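Local coordinates for protein SeviL (Septifer virgatus, PDB 6LF2) that binds the saccharides of the glycosphingolipids GM1b and asialo-GM1 as an R-type lectin with a beta-trefoil fold, at residues L65-E70 / L98-H103; Y106-G111 / H119-E124. One frame throughout, in Å; residues are numbered along the deposited sequence.

Overall arrangement
Both contacts belong to one beta-trefoil chain and lie in series along it, their centres about 13 Å apart. Contact 1 is at the surface, where the turns that follow strands 63-67 and 96-100 come together; contact 2 is partly buried and sets strand 106-110 against the loop that leads into strand 126-130. Strands 96-100 and 106-110 are consecutive, and they tie the two sites together through Leu98 O and Leu107 N, 2.9 Å apart and probably hydrogen-bonded. Their chemistry differs. Contact 1 rests on an imidazole packed against a tyrosine ring and a glycine, whereas contact 2 is polar, with a buried aspartate gripped by hydroxyl and backbone donors.

Contact 1. Residues L65-E70 / L98-H103; sequences LQYNGE and LLNKVH
His103 lays one face of its imidazole on the turn at Gly69 and presents its CB to the ring of Tyr67. The two side chains cross at about a right angle, and their ring planes, inclined at 79°, form neither a stack nor an edge-to-face pair. On the tyrosine it is the CD2 side that touches, with Tyr67 CD2 3.9 Å from His103 CB, which lies near the plane of the phenol at its edge. Over the imidazole, Gly69 makes a CH-pi contact, its CA 3.7 Å from the centroid of the His103 ring and almost on the ring normal. Gly69 N sits above the same face, displaced toward the rim, 3.3 Å from NE2 of His103 but at a poor angle for a hydrogen bond. Val102 CG1 covers the opposite face, so the imidazole is sandwiched between Gly69 and its own neighbour in sequence. In the plane of the ring, His103 NE2 meets a water oxygen at 2.7 Å; that water also makes a weak bond to Asn68 O. Tyr67 O faces the imidazole edge, 3.3 Å from CD2 of His103, and is buried here without a polar partner.

Asn100 packs its amide against Tyr67, Asn100 ND2 lying 3.7 Å from CB of the tyrosine. With CG anti to the backbone N (chi1 -174°), Asn100 OD1 accepts from His103 N at 3.1 Å, an Asx motif that braces the turn bearing the imidazole. Asn68 OD1 likewise takes Glu70 N in an Asx turn, shaping the loop around Gly69.

The contact joins the ends of strands 63-67 and 96-100, which belong to different sheets. Between them comes Thr81, whose backbone bonds to Tyr67 and whose O accepts from Asn100 ND2, while Trp84 of strand 84-88 touches the side chains of Tyr67 and Asn100.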
# COMPACT_ATOMS: atom_id res chain seq x y z
N LEU B 65 7.16 0.47 17.89
CA LEU B 65 6.91 1.89 17.65
C LEU B 65 6.32 2.56 18.88
O LEU B 65 5.31 2.10 19.43
CB LEU B 65 5.97 2.06 16.46
CG LEU B 65 5.86 3.50 15.93
CD1 LEU B 65 7.14 3.94 15.30
CD2 LEU B 65 4.70 3.62 14.93
N GLN B 66 6.92 3.66 19.29
CA GLN B 66 6.63 4.29 20.57
C GLN B 66 6.49 5.80 20.37
O GLN B 66 7.19 6.39 19.55
CB GLN B 66 7.74 4.01 21.58
CG GLN B 66 7.54 4.62 22.96
CD GLN B 66 8.75 4.40 23.86
OE1 GLN B 66 9.89 4.45 23.39
NE2 GLN B 66 8.50 4.14 25.14
N TYR B 67 5.60 6.41 21.15
CA TYR B 67 5.60 7.86 21.30
C TYR B 67 5.80 8.19 22.77
O TYR B 67 5.05 7.69 23.62
CB TYR B 67 4.31 8.48 20.79
CG TYR B 67 4.33 9.99 20.82
CD1 TYR B 67 5.35 10.68 20.20
CD2 TYR B 67 3.35 10.71 21.48
CE1 TYR B 67 5.39 12.05 20.21
CE2 TYR B 67 3.38 12.09 21.50
CZ TYR B 67 4.40 12.75 20.86
OH TYR B 67 4.44 14.12 20.87
N ASN B 68 6.81 9.00 23.08
CA ASN B 68 7.18 9.26 24.47
C ASN B 68 6.73 10.63 24.96
O ASN B 68 7.21 11.09 26.00
CB ASN B 68 8.69 9.10 24.67
CG ASN B 68 9.49 10.12 23.89
OD1 ASN B 68 8.97 11.11 23.39
ND2 ASN B 68 10.80 9.87 23.78
N GLY B 69 5.85 11.30 24.22
CA GLY B 69 5.46 12.67 24.50
C GLY B 69 6.29 13.72 23.79
O GLY B 69 5.84 14.87 23.69
N GLU B 70 7.47 13.36 23.31
CA GLU B 70 8.35 14.29 22.61
C GLU B 70 8.68 13.85 21.19
O GLU B 70 8.66 14.67 20.27
CB GLU B 70 9.67 14.48 23.38
CG GLU B 70 9.50 14.90 24.84
CD GLU B 70 9.35 16.41 25.02
OE1 GLU B 70 9.42 17.14 24.01
OE2 GLU B 70 9.18 16.85 26.18
N LEU B 98 -3.87 6.42 13.74
CA LEU B 98 -3.20 5.59 14.74
C LEU B 98 -2.99 6.47 15.97
O LEU B 98 -2.18 7.40 15.94
CB LEU B 98 -1.87 5.05 14.21
CG LEU B 98 -2.03 4.10 13.02
CD1 LEU B 98 -0.70 3.80 12.36
CD2 LEU B 98 -2.65 2.84 13.52
N LEU B 99 -3.72 6.16 17.04
CA LEU B 99 -3.82 7.02 18.22
C LEU B 99 -3.02 6.42 19.37
O LEU B 99 -3.32 5.31 19.83
CB LEU B 99 -5.28 7.21 18.61
CG LEU B 99 -5.57 8.03 19.87
CD1 LEU B 99 -5.06 9.46 19.68
CD2 LEU B 99 -7.06 8.01 20.17
N ASN B 100 -2.00 7.14 19.82
CA ASN B 100 -1.19 6.67 20.94
C ASN B 100 -2.00 6.68 22.23
O ASN B 100 -2.61 7.69 22.59
CB ASN B 100 0.04 7.56 21.07
CG ASN B 100 1.00 7.05 22.12
OD1 ASN B 100 1.09 7.61 23.21
ND2 ASN B 100 1.73 5.99 21.79
N LYS B 101 -2.01 5.54 22.95
CA LYS B 101 -2.88 5.40 24.11
C LYS B 101 -2.50 6.37 25.22
O LYS B 101 -3.36 7.06 25.78
CB LYS B 101 -2.84 3.97 24.65
CG LYS B 101 -3.67 3.77 25.94
CD LYS B 101 -3.61 2.34 26.44
CE LYS B 101 -4.65 2.06 27.51
NZ LYS B 101 -4.48 2.92 28.72
N VAL B 102 -1.21 6.42 25.57
CA VAL B 102 -0.79 7.19 26.74
C VAL B 102 -0.98 8.68 26.48
O VAL B 102 -1.48 9.42 27.34
CB VAL B 102 0.67 6.86 27.10
CG1 VAL B 102 1.25 7.88 28.08
CG2 VAL B 102 0.75 5.45 27.69
N HIS B 103 -0.61 9.15 25.30
CA HIS B 103 -0.54 10.57 25.03
C HIS B 103 -1.68 11.09 24.17
O HIS B 103 -1.77 12.30 23.97
CB HIS B 103 0.79 10.92 24.36
CG HIS B 103 1.97 10.65 25.25
ND1 HIS B 103 2.30 11.46 26.31
CD2 HIS B 103 2.88 9.64 25.25
CE1 HIS B 103 3.36 10.97 26.92
NE2 HIS B 103 3.73 9.87 26.30
O HOH W 1 5.60 8.84 28.02

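Contact 2. Residues Y106-G111 / H119-E124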
# COMPACT_ATOMS: atom_id res chain seq x y z
N TYR B 106 -1.89 11.44 17.52
CA TYR B 106 -2.02 10.66 16.29
C TYR B 106 -0.70 10.61 15.53
O TYR B 106 -0.04 11.64 15.33
CB TYR B 106 -3.09 11.27 15.38
CG TYR B 106 -4.49 11.27 15.93
CD1 TYR B 106 -5.25 10.11 15.94
CD2 TYR B 106 -5.07 12.44 16.41
CE1 TYR B 106 -6.54 10.10 16.44
CE2 TYR B 106 -6.35 12.45 16.90
CZ TYR B 106 -7.09 11.28 16.91
OH TYR B 106 -8.37 11.28 17.40
N LEU B 107 -0.33 9.41 15.06
CA LEU B 107 0.85 9.27 14.21
C LEU B 107 0.71 10.11 12.94
O LEU B 107 -0.30 10.03 12.24
CB LEU B 107 1.06 7.80 13.84
CG LEU B 107 2.39 7.51 13.12
CD1 LEU B 107 3.58 7.82 14.05
CD2 LEU B 107 2.42 6.07 12.66
N ASP B 108 1.74 10.90 12.64
CA ASP B 108 1.71 11.89 11.58
C ASP B 108 3.11 11.92 10.98
O ASP B 108 3.99 11.14 11.37
CB ASP B 108 1.27 13.25 12.14
CG ASP B 108 0.72 14.20 11.09
OD1 ASP B 108 1.05 14.08 9.89
OD2 ASP B 108 -0.04 15.11 11.49
N TYR B 109 3.34 12.83 10.03
CA TYR B 109 4.69 13.00 9.51
C TYR B 109 4.99 14.48 9.32
O TYR B 109 4.09 15.32 9.22
CB TYR B 109 4.90 12.21 8.20
CG TYR B 109 4.11 12.71 7.00
CD1 TYR B 109 4.61 13.70 6.17
CD2 TYR B 109 2.86 12.17 6.70
CE1 TYR B 109 3.89 14.17 5.09
CE2 TYR B 109 2.13 12.64 5.62
CZ TYR B 109 2.65 13.63 4.82
OH TYR B 109 1.94 14.10 3.73
N ASN B 110 6.28 14.79 9.30
CA ASN B 110 6.77 16.12 8.96
C ASN B 110 8.04 15.93 8.14
O ASN B 110 9.06 15.48 8.68
CB ASN B 110 7.06 16.94 10.21
CG ASN B 110 7.47 18.36 9.89
OD1 ASN B 110 6.64 19.27 9.87
ND2 ASN B 110 8.75 18.56 9.60
N GLY B 111 7.98 16.25 6.85
CA GLY B 111 9.11 15.91 5.99
C GLY B 111 9.28 14.41 5.97
O GLY B 111 8.32 13.66 5.76
N HIS B 119 -4.08 17.28 17.53
CA HIS B 119 -5.13 17.73 16.62
C HIS B 119 -5.24 16.77 15.45
O HIS B 119 -4.24 16.23 14.98
CB HIS B 119 -4.81 19.13 16.09
CG HIS B 119 -4.72 20.18 17.16
ND1 HIS B 119 -3.62 20.32 17.98
CD2 HIS B 119 -5.59 21.15 17.53
CE1 HIS B 119 -3.82 21.32 18.81
NE2 HIS B 119 -5.00 21.85 18.56
N GLN B 120 -6.46 16.55 14.97
CA GLN B 120 -6.66 15.76 13.76
C GLN B 120 -6.28 16.57 12.53
O GLN B 120 -6.65 17.75 12.42
CB GLN B 120 -8.11 15.27 13.65
CG GLN B 120 -8.50 14.26 14.71
CD GLN B 120 -9.78 13.53 14.36
OE1 GLN B 120 -10.48 13.91 13.42
NE2 GLN B 120 -10.09 12.48 15.11
N THR B 121 -5.53 15.95 11.62
CA THR B 121 -5.06 16.57 10.38
C THR B 121 -5.16 15.57 9.24
O THR B 121 -5.39 14.38 9.45
CB THR B 121 -3.60 17.04 10.46
OG1 THR B 121 -2.74 15.90 10.28
CG2 THR B 121 -3.29 17.69 11.81
N GLU B 122 -4.96 16.06 8.02
CA GLU B 122 -5.11 15.23 6.84
C GLU B 122 -3.96 14.25 6.65
O GLU B 122 -4.14 13.21 6.00
CB GLU B 122 -5.26 16.15 5.62
CG GLU B 122 -6.07 15.59 4.47
CD GLU B 122 -7.48 15.14 4.87
OE1 GLU B 122 -8.09 15.70 5.80
OE2 GLU B 122 -7.96 14.19 4.22
N SER B 123 -2.78 14.52 7.20
CA SER B 123 -1.62 13.65 7.06
C SER B 123 -1.52 12.57 8.15
O SER B 123 -0.48 11.92 8.27
CB SER B 123 -0.35 14.48 7.04
OG SER B 123 -0.42 15.46 8.05
N GLU B 124 -2.58 12.37 8.93
CA GLU B 124 -2.65 11.31 9.93
C GLU B 124 -3.38 10.08 9.44
O GLU B 124 -3.64 9.17 10.24
CB GLU B 124 -3.34 11.83 11.19
CG GLU B 124 -2.58 12.94 11.87
CD GLU B 124 -3.42 13.72 12.85
OE1 GLU B 124 -4.66 13.55 12.85
OE2 GLU B 124 -2.83 14.50 13.63
O HOH W 2 -2.76 8.83 12.77
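Asp108 receives the hydroxyl of Ser123 on the syn lone pair of OD1, with Ser123 OG 2.7 Å away. Asp108 OD1 also takes Tyr109 N at 2.6 Å, on its anti side and somewhat out of the carboxylate plane, so two donors grip it and limit rotation of the carboxylate. Asp108 OD2 lies 3.1 Å from Thr121 OG1, whose proton could go there or to Ser123 OG. Glu124 crosses Asp108 at a slant, its CG 3.4 Å from Asp108 OD2 and its carboxylate plane turned 74° from that of the aspartate, and lays its CD 3.5 Å from Tyr106 CB.

At the far end of the Tyr106 ring, Gln120 NE2 donates almost straight (169°) to OH, which is also hydrogen-bonded to Glu87. In the next shell, Thr121 N reaches Glu124 OE1 from above the carboxylate plane, and Arg97 forms a salt bridge to the same oxygen. A water bridges Leu107 O and Glu124 O.

Besides carrying the loop 119-124 on its side chains, strand 106-110 pairs antiparallel with strand 113-117. Arg97 and Leu98 of strand 96-100 adjoin it, and Trp126, which opens strand 126-130, donates from NE1 to Leu107 O.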